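PDB 3QO6: protease Do-like 1, chloroplastic from Arabidopsis thaliana, which is a serine protease of the chloroplast thylakoid, required at high temperature, that can degrade beta-casein and may break down damaged proteins. Local coordinates for residues 287-292 against 313-318; 89-94 against 105-110. All coordinates share one frame; numbering follows the deposited sequence.

Contact 1: 287-292 against 313-318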
loop_
_atom_site.group_PDB
_atom_site.type_symbol
_atom_site.label_atom_id
_atom_site.label_comp_id
_atom_site.label_asym_id
_atom_site.label_seq_id
_atom_site.Cartn_x
_atom_site.Cartn_y
_atom_site.Cartn_z
ATOM N N THR B 287 -32.751 7.369 -28.739
ATOM C CA THR B 287 -31.819 7.978 -29.675
ATOM C C THR B 287 -32.069 9.478 -29.772
ATOM O O THR B 287 -31.216 10.247 -30.225
ATOM C CB THR B 287 -31.963 7.319 -31.073
ATOM O OG1 THR B 287 -33.270 7.579 -31.609
ATOM C CG2 THR B 287 -31.775 5.796 -30.958
ATOM N N SER B 288 -33.250 9.891 -29.332
ATOM C CA SER B 288 -33.610 11.296 -29.351
ATOM C C SER B 288 -34.801 11.537 -28.436
ATOM O O SER B 288 -35.610 10.638 -28.179
ATOM C CB SER B 288 -33.971 11.746 -30.768
ATOM O OG SER B 288 -35.342 11.503 -31.051
ATOM N N VAL B 289 -34.887 12.762 -27.935
ATOM C CA VAL B 289 -35.973 13.171 -27.064
ATOM C C VAL B 289 -36.399 14.503 -27.672
ATOM O O VAL B 289 -35.568 15.397 -27.863
ATOM C CB VAL B 289 -35.481 13.343 -25.621
ATOM C CG1 VAL B 289 -34.513 14.500 -25.539
ATOM C CG2 VAL B 289 -36.646 13.551 -24.708
ATOM N N ASN B 290 -37.688 14.612 -27.988
ATOM C CA ASN B 290 -38.252 15.786 -28.649
ATOM C C ASN B 290 -37.250 16.816 -29.188
ATOM O O ASN B 290 -36.933 17.806 -28.535
ATOM C CB ASN B 290 -39.314 16.478 -27.773
ATOM C CG ASN B 290 -38.801 16.887 -26.422
ATOM O OD1 ASN B 290 -37.662 17.324 -26.279
ATOM N ND2 ASN B 290 -39.658 16.775 -25.414
ATOM N N GLY B 291 -36.759 16.559 -30.397
ATOM C CA GLY B 291 -35.823 17.468 -31.028
ATOM C C GLY B 291 -34.376 17.082 -30.832
ATOM O O GLY B 291 -33.728 16.564 -31.741
ATOM N N THR B 292 -33.867 17.333 -29.634
ATOM C CA THR B 292 -32.485 17.029 -29.321
ATOM C C THR B 292 -32.172 15.538 -29.350
ATOM O O THR B 292 -32.949 14.708 -28.864
ATOM C CB THR B 292 -32.117 17.581 -27.955
ATOM O OG1 THR B 292 -32.444 18.977 -27.908
ATOM C CG2 THR B 292 -30.629 17.393 -27.696
ATOM N N VAL B 313 -43.197 15.176 -23.361
ATOM C CA VAL B 313 -42.019 15.005 -24.181
ATOM C C VAL B 313 -42.168 13.862 -25.174
ATOM O O VAL B 313 -42.665 12.779 -24.836
ATOM C CB VAL B 313 -40.817 14.757 -23.288
ATOM C CG1 VAL B 313 -39.708 14.147 -24.077
ATOM C CG2 VAL B 313 -40.382 16.064 -22.669
ATOM N N THR B 314 -41.741 14.113 -26.409
ATOM C CA THR B 314 -41.818 13.101 -27.453
ATOM C C THR B 314 -40.442 12.443 -27.595
ATOM O O THR B 314 -39.461 13.078 -27.982
ATOM C CB THR B 314 -42.321 13.722 -28.812
ATOM O OG1 THR B 314 -41.949 12.874 -29.906
ATOM C CG2 THR B 314 -41.750 15.101 -29.029
ATOM N N VAL B 315 -40.387 11.161 -27.254
ATOM C CA VAL B 315 -39.141 10.418 -27.316
ATOM C C VAL B 315 -39.099 9.365 -28.412
ATOM O O VAL B 315 -40.040 8.597 -28.616
ATOM C CB VAL B 315 -38.819 9.720 -25.942
ATOM C CG1 VAL B 315 -39.227 10.625 -24.790
ATOM C CG2 VAL B 315 -39.527 8.388 -25.832
ATOM N N GLU B 316 -37.971 9.325 -29.095
ATOM C CA GLU B 316 -37.747 8.382 -30.176
ATOM C C GLU B 316 -36.876 7.227 -29.686
ATOM O O GLU B 316 -35.828 7.443 -29.094
ATOM C CB GLU B 316 -37.073 9.136 -31.319
ATOM C CG GLU B 316 -36.485 8.311 -32.434
ATOM C CD GLU B 316 -35.641 9.184 -33.358
ATOM O OE1 GLU B 316 -36.215 10.105 -33.993
ATOM O OE2 GLU B 316 -34.403 8.965 -33.431
ATOM N N VAL B 317 -37.318 6.000 -29.920
ATOM C CA VAL B 317 -36.555 4.835 -29.501
ATOM C C VAL B 317 -36.227 3.921 -30.676
ATOM O O VAL B 317 -36.809 4.036 -31.750
ATOM C CB VAL B 317 -37.329 3.971 -28.476
ATOM C CG1 VAL B 317 -37.782 4.824 -27.322
ATOM C CG2 VAL B 317 -38.523 3.281 -29.145
ATOM N N LEU B 318 -35.276 3.022 -30.462
ATOM C CA LEU B 318 -34.911 2.041 -31.461
ATOM C C LEU B 318 -35.379 0.748 -30.828
ATOM O O LEU B 318 -34.723 0.197 -29.947
ATOM C CB LEU B 318 -33.400 2.006 -31.691
ATOM C CG LEU B 318 -32.848 0.766 -32.410
ATOM C CD1 LEU B 318 -33.639 0.492 -33.669
ATOM C CD2 LEU B 318 -31.392 0.975 -32.746
#
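Across from Glu316 stand two residues, Thr287 and Ser288, which makes this antiparallel pairing in the PDZ domain a worked example of the classic beta bulge: two residues of strand 285-289 set against one of strand 312-318. The two strands run almost exactly antiparallel, at 173°.

Backbone hydrogen bonds define the irregularity. The amide N of Thr287 gives its hydrogen to Glu316 O over 3.1 Å, while Glu316 N donates to Ser288 O at 2.9 Å. Beyond the bulge regular pairing resumes, with Val289 and Val315 forming a non-hydrogen-bonded pair; where the first strand leaves the sheet, Asn290 N lies implausibly close to Thr314 O, so the strength of that link is doubtful.

A side-chain hydrogen bond joins two members of the bulge. Thr287 OG1, set between its own backbone N and carbonyl carbon (chi1 64°), donates to Glu316 OE2 at 2.6 Å. It meets the carboxylate on the anti side of that oxygen, close to its plane. The glutamate reaches this hydroxyl with its chain extended and CG anti to the backbone N (chi1 168°), crossing the threonine at about a right angle. Lys323, in a neighbouring loop, adds a long, weak ion pair to the same OE2.

Apolar contacts belong to the other face, where Val289 CG2 comes within 3.9 Å of Val315 CG1. Ile303 of helix 297-304 packs on Val289 as well, joining this valine face to the domain's helix. Apart from this face, Thr287 CG2 touches Leu318 CB at 4.2 Å, and Leu318 in turn packs on Arg279 of the second subunit.

The chemistry implies a bulge held twice, by main-chain bonds and by a carboxylate reaching across to a buried threonine; Lys323 would probably favour the ionised form of Glu316.

Contact 2: 89-94 against 105-110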
loop_
_atom_site.group_PDB
_atom_site.type_symbol
_atom_site.label_atom_id
_atom_site.label_comp_id
_atom_site.label_asym_id
_atom_site.label_seq_id
_atom_site.Cartn_x
_atom_site.Cartn_y
_atom_site.Cartn_z
ATOM N N PHE B 89 -24.712 29.158 16.476
ATOM C CA PHE B 89 -26.150 28.884 16.573
ATOM C C PHE B 89 -26.526 27.486 16.108
ATOM O O PHE B 89 -25.777 26.822 15.375
ATOM C CB PHE B 89 -26.964 29.872 15.741
ATOM C CG PHE B 89 -26.713 31.303 16.076
ATOM C CD1 PHE B 89 -27.775 32.181 16.242
ATOM C CD2 PHE B 89 -25.423 31.797 16.178
ATOM C CE1 PHE B 89 -27.553 33.534 16.503
ATOM C CE2 PHE B 89 -25.190 33.136 16.437
ATOM C CZ PHE B 89 -26.257 34.008 16.599
ATOM N N ASP B 90 -27.705 27.046 16.544
ATOM C CA ASP B 90 -28.220 25.734 16.163
ATOM C C ASP B 90 -28.996 25.989 14.880
ATOM O O ASP B 90 -29.671 27.028 14.756
ATOM C CB ASP B 90 -29.127 25.175 17.256
ATOM C CG ASP B 90 -28.895 23.698 17.493
ATOM O OD1 ASP B 90 -29.233 22.876 16.603
ATOM O OD2 ASP B 90 -28.358 23.358 18.574
ATOM N N ALA B 91 -28.896 25.061 13.928
ATOM C CA ALA B 91 -29.550 25.273 12.645
ATOM C C ALA B 91 -30.534 24.224 12.221
ATOM O O ALA B 91 -30.275 23.022 12.333
ATOM C CB ALA B 91 -28.497 25.443 11.554
ATOM N N LYS B 92 -31.660 24.692 11.697
ATOM C CA LYS B 92 -32.698 23.793 11.223
ATOM C C LYS B 92 -32.571 23.658 9.705
ATOM O O LYS B 92 -32.343 24.640 8.997
ATOM C CB LYS B 92 -34.077 24.353 11.588
ATOM C CG LYS B 92 -35.270 23.506 11.120
ATOM C CD LYS B 92 -36.378 24.378 10.492
ATOM C CE LYS B 92 -37.423 23.524 9.766
ATOM N NZ LYS B 92 -38.177 24.334 8.755
ATOM N N VAL B 93 -32.715 22.436 9.215
ATOM C CA VAL B 93 -32.627 22.188 7.790
ATOM C C VAL B 93 -33.902 22.589 7.049
ATOM O O VAL B 93 -34.863 21.833 7.004
ATOM C CB VAL B 93 -32.357 20.703 7.528
ATOM C CG1 VAL B 93 -32.287 20.433 6.052
ATOM C CG2 VAL B 93 -31.067 20.303 8.187
ATOM N N VAL B 94 -33.924 23.777 6.462
ATOM C CA VAL B 94 -35.104 24.212 5.713
ATOM C C VAL B 94 -35.454 23.272 4.549
ATOM O O VAL B 94 -36.625 23.019 4.283
ATOM C CB VAL B 94 -34.900 25.625 5.121
ATOM C CG1 VAL B 94 -36.058 25.985 4.204
ATOM C CG2 VAL B 94 -34.717 26.651 6.242
ATOM N N LEU B 105 -30.479 26.369 5.134
ATOM C CA LEU B 105 -30.585 26.234 6.571
ATOM C C LEU B 105 -31.244 27.475 7.127
ATOM O O LEU B 105 -31.349 28.503 6.438
ATOM C CB LEU B 105 -29.196 26.104 7.177
ATOM C CG LEU B 105 -28.602 24.752 7.574
ATOM C CD1 LEU B 105 -29.026 23.617 6.667
ATOM C CD2 LEU B 105 -27.095 24.914 7.581
ATOM N N ARG B 106 -31.707 27.371 8.369
ATOM C CA ARG B 106 -32.316 28.505 9.047
ATOM C C ARG B 106 -31.806 28.509 10.465
ATOM O O ARG B 106 -31.627 27.453 11.089
ATOM C CB ARG B 106 -33.842 28.414 9.070
ATOM C CG ARG B 106 -34.532 29.766 9.298
ATOM C CD ARG B 106 -35.988 29.637 9.800
ATOM N NE ARG B 106 -36.642 30.950 9.894
ATOM C CZ ARG B 106 -37.526 31.427 9.011
ATOM N NH1 ARG B 106 -37.890 30.696 7.956
ATOM N NH2 ARG B 106 -38.028 32.652 9.160
ATOM N N ILE B 107 -31.527 29.706 10.956
ATOM C CA ILE B 107 -31.067 29.875 12.317
ATOM C C ILE B 107 -31.829 31.042 12.924
ATOM O O ILE B 107 -32.334 31.922 12.213
ATOM C CB ILE B 107 -29.530 30.145 12.422
ATOM C CG1 ILE B 107 -29.153 31.428 11.690
ATOM C CG2 ILE B 107 -28.756 28.952 11.900
ATOM C CD1 ILE B 107 -27.755 31.918 12.017
ATOM N N ASP B 108 -31.917 31.014 14.251
ATOM C CA ASP B 108 -32.602 32.022 15.054
ATOM C C ASP B 108 -31.553 33.043 15.472
ATOM O O ASP B 108 -30.928 32.890 16.524
ATOM C CB ASP B 108 -33.189 31.344 16.299
ATOM C CG ASP B 108 -33.994 32.289 17.165
ATOM O OD1 ASP B 108 -34.259 31.928 18.332
ATOM O OD2 ASP B 108 -34.368 33.384 16.682
ATOM N N ALA B 109 -31.351 34.078 14.663
ATOM C CA ALA B 109 -30.330 35.066 15.005
ATOM C C ALA B 109 -30.790 36.500 14.826
ATOM O O ALA B 109 -31.626 36.788 13.969
ATOM C CB ALA B 109 -29.065 34.825 14.170
ATOM N N PRO B 110 -30.233 37.424 15.632
ATOM C CA PRO B 110 -30.577 38.851 15.570
ATOM C C PRO B 110 -30.246 39.504 14.216
ATOM O O PRO B 110 -29.083 39.625 13.836
ATOM C CB PRO B 110 -29.786 39.446 16.738
ATOM C CG PRO B 110 -28.622 38.494 16.906
ATOM C CD PRO B 110 -29.252 37.152 16.703
#
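Contact 2 is an antiparallel beta-hairpin pairing at the surface of the protease domain, joining strands 88-97 and 102-107 of the closed six-stranded barrel characteristic of the trypsin-like fold. Around the hydrogen-bonded pair Lys92 and Arg106, Lys92 N donates to Arg106 O at 2.8 Å and Arg106 N to Lys92 O at 2.9 Å. Weaker CA-H...O contacts flank them, from Ala91 CA to Arg106 O and from Leu105 CA to Lys92 O.

The two sheet faces differ sharply. On one, Ala91 CB touches both Ile107 CG2, 3.5 Å away, and Leu105 CG, 4.0 Å away; Leu79 and Val81 of strand 78-82 back this apolar layer. On the other, the long chains of Lys92 and Arg106 lead away from the pairing, while Val94 CG2 rests 3.4 Å from Arg106 CB. In Val94, CG1 lies anti to the backbone N (chi1 173°), which leaves CG2 anti to the carbonyl carbon and over the arginine's first methylene.

Past the regular pairing, Phe89 meets the departing chain edge-on: Asp108 O lies in the ring plane, 3.2 Å from CD1, and Pro110 CD also approaches the edge, 4.0 Å from CE1. The chemistry implies a two-faced hairpin, aliphatic toward the barrel and cationic toward solvent, with the ring edge, whose C-H groups are probably slightly positive, turned to a carbonyl oxygen.

From the N terminus, contact 2 comes first: segment 89-94 is met by 105-110 after only ten residues, a short hairpin whose turn region includes Asp101, predicted to belong to the charge relay system with His71 and Ser180. The chain then completes the protease domain and enters the PDZ domain, where contact 1 closes a loop of twenty residues that includes helix 297-304. The two loops stand in series, neither nesting nor crossing. With centres 45 Å apart and nearest atoms about 28 Å apart, on opposite sides of the chain's centre, they tie up separate sheets: a protease barrel in contact 2, the PDZ sheet in contact 1.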